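Local coordinates for protein protease (Helicobacter pylori, PDB 5EUF) that probably acts as a zinc-dependent peptidase of the M16 family that cleaves human junctional adhesion molecule A and so weakens the gastric epithelial barrier, at residues H263-A268 with N404-D409; F94-E99 with E363-V368. All blocks are in the same frame, centred on the assembly; numbering follows the deposited sequence.

Interaction 1 of 2, residues H263-A268 with N404-D409; sequences HKDQVA and NEYFKD
His263 meets the end of Tyr406, whose side chain comes from the opposite direction. CE1 of the imidazole lies 3.6 Å from Tyr406 OH, which approaches the ring obliquely. The other job of this ring is within its own segment. ND1 accepts the backbone N of Asp265 at 3.0 Å, and the N-H...N angle of 168° makes the bond nearly straight. This is a capping bond at the turn that leads into helix 266-276.

Asp265 carries the main contact. Its OD2 accepts the hydroxyl proton of Tyr406, with OH and OD2 2.5 Å apart. OD2 is approached on its anti side, from slightly out of the carboxylate plane. It lies at the edge of the phenol ring, and the two planes are turned 68° apart. Asp265 CB lies near the same end of the tyrosine, 4.0 Å from Tyr406 CE2. The other oxygen, OD1, forms a salt bridge with Arg401. The carboxylate is thus held through both oxygens by helix 396-406.

The contact joins the turn leading into helix 266-276 to the last turn of helix 396-406, in the C-terminal half of this M16 peptidase. The end of helix 396-406 packs toward the five-stranded sheet, where Phe407 meets Phe311 edge-to-face and also meets Tyr256. Further along, Ala268 packs on Val402, extending the helix-helix contact.

The Tyr406 side chain has its CG beside the backbone N (chi1 -52°), which sends the phenol across to Asp265. One face of its ring is covered by Glu405, whose CG lies 3.4 Å above the plane, over the centre. Phe407 then leaves the helix as the centre of an inverse gamma turn. Just beyond, Lys408 NZ donates to Glu405 O at 3.1 Å, folding the lysine back over the helix end.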
# COMPACT_ATOMS: atom_id res chain seq x y z
N HIS B 263 -16.71 -19.34 0.23
CA HIS B 263 -18.02 -18.85 -0.17
C HIS B 263 -18.74 -19.87 -1.04
O HIS B 263 -18.11 -20.73 -1.64
CB HIS B 263 -17.89 -17.51 -0.91
CG HIS B 263 -19.15 -16.71 -0.95
ND1 HIS B 263 -20.08 -16.84 -1.95
CD2 HIS B 263 -19.63 -15.76 -0.11
CE1 HIS B 263 -21.08 -16.01 -1.73
NE2 HIS B 263 -20.83 -15.34 -0.62
N LYS B 264 -20.06 -19.76 -1.10
CA LYS B 264 -20.88 -20.70 -1.86
C LYS B 264 -20.78 -20.44 -3.36
O LYS B 264 -20.89 -21.37 -4.17
CB LYS B 264 -22.34 -20.63 -1.41
N ASP B 265 -20.57 -19.19 -3.73
CA ASP B 265 -20.56 -18.79 -5.14
C ASP B 265 -19.25 -19.15 -5.82
O ASP B 265 -19.13 -19.00 -7.04
CB ASP B 265 -20.84 -17.29 -5.27
CG ASP B 265 -22.30 -16.95 -5.08
OD1 ASP B 265 -23.16 -17.79 -5.41
OD2 ASP B 265 -22.59 -15.84 -4.59
N GLN B 266 -18.28 -19.61 -5.05
CA GLN B 266 -16.97 -19.96 -5.60
C GLN B 266 -17.07 -21.07 -6.63
O GLN B 266 -16.32 -21.08 -7.61
CB GLN B 266 -16.01 -20.37 -4.48
CG GLN B 266 -15.57 -19.23 -3.58
CD GLN B 266 -14.86 -18.11 -4.33
OE1 GLN B 266 -14.32 -18.32 -5.41
NE2 GLN B 266 -14.87 -16.91 -3.75
N VAL B 267 -17.98 -22.01 -6.43
CA VAL B 267 -18.13 -23.13 -7.34
C VAL B 267 -18.64 -22.64 -8.70
O VAL B 267 -18.15 -23.06 -9.74
CB VAL B 267 -19.09 -24.20 -6.79
CG1 VAL B 267 -19.18 -25.38 -7.74
CG2 VAL B 267 -18.62 -24.66 -5.42
N ALA B 268 -19.61 -21.73 -8.67
CA ALA B 268 -20.14 -21.14 -9.89
C ALA B 268 -19.09 -20.30 -10.59
O ALA B 268 -18.98 -20.31 -11.82
CB ALA B 268 -21.37 -20.31 -9.59
N ASN B 404 -23.92 -11.49 -12.97
CA ASN B 404 -24.47 -10.16 -12.72
C ASN B 404 -24.15 -9.62 -11.33
O ASN B 404 -24.16 -8.41 -11.10
CB ASN B 404 -25.99 -10.16 -12.92
CG ASN B 404 -26.38 -10.20 -14.38
OD1 ASN B 404 -26.70 -9.17 -14.97
ND2 ASN B 404 -26.36 -11.39 -14.97
N GLU B 405 -23.86 -10.53 -10.41
CA GLU B 405 -23.59 -10.15 -9.03
C GLU B 405 -22.24 -9.47 -8.87
O GLU B 405 -22.12 -8.46 -8.17
CB GLU B 405 -23.65 -11.38 -8.12
CG GLU B 405 -23.41 -11.07 -6.65
CD GLU B 405 -24.59 -10.40 -5.98
OE1 GLU B 405 -25.70 -10.40 -6.57
OE2 GLU B 405 -24.42 -9.86 -4.87
N TYR B 406 -21.22 -10.01 -9.53
CA TYR B 406 -19.86 -9.57 -9.30
C TYR B 406 -19.22 -8.88 -10.50
O TYR B 406 -18.28 -8.10 -10.34
CB TYR B 406 -18.99 -10.76 -8.88
CG TYR B 406 -19.58 -11.56 -7.73
CD1 TYR B 406 -19.69 -11.01 -6.47
CD2 TYR B 406 -20.01 -12.87 -7.92
CE1 TYR B 406 -20.22 -11.73 -5.41
CE2 TYR B 406 -20.54 -13.60 -6.87
CZ TYR B 406 -20.64 -13.02 -5.62
OH TYR B 406 -21.17 -13.74 -4.58
N PHE B 407 -19.74 -9.14 -11.69
CA PHE B 407 -19.16 -8.54 -12.89
C PHE B 407 -19.78 -7.18 -13.18
O PHE B 407 -20.29 -6.93 -14.28
CB PHE B 407 -19.31 -9.47 -14.10
CG PHE B 407 -18.60 -10.79 -13.94
CD1 PHE B 407 -17.53 -10.92 -13.07
CD2 PHE B 407 -19.01 -11.90 -14.66
CE1 PHE B 407 -16.88 -12.13 -12.92
CE2 PHE B 407 -18.36 -13.11 -14.52
CZ PHE B 407 -17.29 -13.23 -13.65
N LYS B 408 -19.73 -6.31 -12.18
CA LYS B 408 -20.15 -4.92 -12.32
C LYS B 408 -18.93 -4.02 -12.40
O LYS B 408 -17.91 -4.30 -11.78
CB LYS B 408 -21.05 -4.50 -11.16
CG LYS B 408 -22.33 -5.31 -11.03
CD LYS B 408 -23.34 -4.62 -10.12
CE LYS B 408 -23.51 -5.36 -8.80
NZ LYS B 408 -22.27 -5.38 -7.99
N ASP B 409 -19.03 -2.94 -13.17
CA ASP B 409 -17.92 -2.01 -13.34
C ASP B 409 -17.45 -1.40 -12.01
O ASP B 409 -16.27 -1.09 -11.85
CB ASP B 409 -18.29 -0.90 -14.32
CG ASP B 409 -19.69 -0.36 -14.08
OD1 ASP B 409 -20.17 -0.43 -12.93
OD2 ASP B 409 -20.32 0.13 -15.05

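Interaction 2 of 2, residues F94-E99 with E363-V368; sequences FIKTSE and ESSSDV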
# COMPACT_ATOMS: atom_id res chain seq x y z
N PHE B 94 6.81 -30.04 -1.11
CA PHE B 94 6.47 -31.45 -1.28
C PHE B 94 7.56 -32.27 -1.96
O PHE B 94 8.30 -31.77 -2.81
CB PHE B 94 5.15 -31.59 -2.06
CG PHE B 94 5.21 -31.04 -3.46
CD1 PHE B 94 5.61 -31.85 -4.52
CD2 PHE B 94 4.84 -29.73 -3.72
CE1 PHE B 94 5.66 -31.34 -5.80
CE2 PHE B 94 4.88 -29.23 -5.00
CZ PHE B 94 5.29 -30.03 -6.05
N ILE B 95 7.65 -33.54 -1.57
CA ILE B 95 8.57 -34.49 -2.18
C ILE B 95 7.80 -35.58 -2.92
O ILE B 95 6.91 -36.21 -2.35
CB ILE B 95 9.50 -35.15 -1.14
CG1 ILE B 95 10.43 -34.11 -0.50
CG2 ILE B 95 10.32 -36.25 -1.77
CD1 ILE B 95 11.37 -34.69 0.53
N LYS B 96 8.15 -35.80 -4.18
CA LYS B 96 7.59 -36.90 -4.96
C LYS B 96 8.49 -38.12 -4.90
O LYS B 96 9.61 -38.09 -5.40
CB LYS B 96 7.38 -36.48 -6.41
CG LYS B 96 6.14 -35.65 -6.66
CD LYS B 96 4.89 -36.48 -6.43
CE LYS B 96 4.83 -37.66 -7.39
NZ LYS B 96 3.58 -38.45 -7.20
N THR B 97 8.01 -39.20 -4.28
CA THR B 97 8.81 -40.41 -4.18
C THR B 97 7.95 -41.64 -3.92
O THR B 97 6.75 -41.64 -4.20
CB THR B 97 9.88 -40.28 -3.07
OG1 THR B 97 10.58 -41.52 -2.93
CG2 THR B 97 9.22 -39.92 -1.74
N SER B 98 8.56 -42.69 -3.39
CA SER B 98 7.84 -43.91 -3.03
C SER B 98 7.70 -44.01 -1.52
O SER B 98 8.25 -43.20 -0.78
CB SER B 98 8.54 -45.14 -3.59
OG SER B 98 9.85 -45.25 -3.09
N GLU B 99 6.96 -45.02 -1.05
CA GLU B 99 6.71 -45.17 0.38
C GLU B 99 7.97 -45.60 1.11
O GLU B 99 8.08 -45.44 2.33
CB GLU B 99 5.58 -46.17 0.63
CG GLU B 99 5.98 -47.64 0.51
CD GLU B 99 6.41 -48.24 1.84
OE1 GLU B 99 6.16 -47.60 2.88
OE2 GLU B 99 7.00 -49.34 1.83
N GLU B 363 -6.38 -40.54 -9.61
CA GLU B 363 -5.37 -41.54 -9.96
C GLU B 363 -3.97 -41.05 -9.62
O GLU B 363 -3.04 -41.84 -9.49
CB GLU B 363 -5.47 -41.88 -11.45
N SER B 364 -3.82 -39.74 -9.46
CA SER B 364 -2.51 -39.14 -9.19
C SER B 364 -2.44 -38.53 -7.80
O SER B 364 -3.22 -37.65 -7.45
CB SER B 364 -2.18 -38.08 -10.23
OG SER B 364 -0.94 -37.46 -9.95
N SER B 365 -1.48 -39.00 -7.01
CA SER B 365 -1.28 -38.51 -5.65
C SER B 365 -0.89 -37.03 -5.64
O SER B 365 -1.17 -36.31 -4.68
CB SER B 365 -0.21 -39.33 -4.94
OG SER B 365 1.00 -39.36 -5.68
N SER B 366 -0.25 -36.58 -6.72
CA SER B 366 0.13 -35.18 -6.85
C SER B 366 -1.09 -34.28 -6.99
O SER B 366 -1.14 -33.19 -6.42
CB SER B 366 1.05 -34.98 -8.06
OG SER B 366 2.17 -35.84 -8.00
N ASP B 367 -2.07 -34.75 -7.75
CA ASP B 367 -3.29 -33.99 -7.98
C ASP B 367 -4.15 -33.94 -6.72
O ASP B 367 -4.67 -32.89 -6.35
CB ASP B 367 -4.09 -34.59 -9.14
CG ASP B 367 -3.38 -34.45 -10.47
OD1 ASP B 367 -2.67 -33.44 -10.66
OD2 ASP B 367 -3.54 -35.34 -11.33
N VAL B 368 -4.28 -35.09 -6.05
CA VAL B 368 -5.07 -35.18 -4.83
C VAL B 368 -4.49 -34.31 -3.72
O VAL B 368 -5.22 -33.63 -3.00
CB VAL B 368 -5.17 -36.64 -4.34
CG1 VAL B 368 -5.94 -36.71 -3.03
CG2 VAL B 368 -5.84 -37.50 -5.39
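The first turn of helix 365-376 meets strand 91-98 of the six-stranded sheet through one lysine and two serines. Lys96 reaches over with its chain bent at chi2 and chi3, -67° and -61°. Its NZ donates a hydrogen bond to Ser366 OG at 3.1 Å. The aliphatic part of the lysine lies alongside the same hydroxyl, with Lys96 CD 3.2 Å from Ser366 OG. Ser365 OG is also near the ammonium group, 3.1 Å from Lys96 NZ. Both hydroxyls lie beside the charged end of the lysine.

Ser364 is the N-cap of this helix. Its OG accepts Ser366 N in a weak capping bond of 3.4 Å. Its carbonyl also serves the first turn, accepting Val368 N at 3.1 Å from Ser364 O.

Ser366 OG makes a further, weak hydrogen bond to Glu32 OE2, on strand 30-37; Glu32 also touches the Lys96 side chain. Lys96 is bonded through its backbone to Val81 of strand 81-86. Ser365 and Val368 rest on Val197 of strand 192-198, so the helix start lies against several strands of the sheet.

How the interactions relate
Interactions 1 and 2 are separate. Their centres are 33 Å apart and their nearest atoms about 16 Å. They share no helix, strand or sheet. Along the chain their segments alternate: 94-99, 263-268, 363-368, 404-409. Interaction 2 is the longer link in sequence, tying the six-stranded sheet of the N-terminal half to helix 365-376 near the C-terminal end. Interaction 1 stays within the C-terminal half, joining helices 266-276 and 396-406 beside the five-stranded sheet. The arrangement fits the M16 fold, in which two related halves face each other. One contact is internal to a half; the other brings helix 365-376 back against the sheet of the first half.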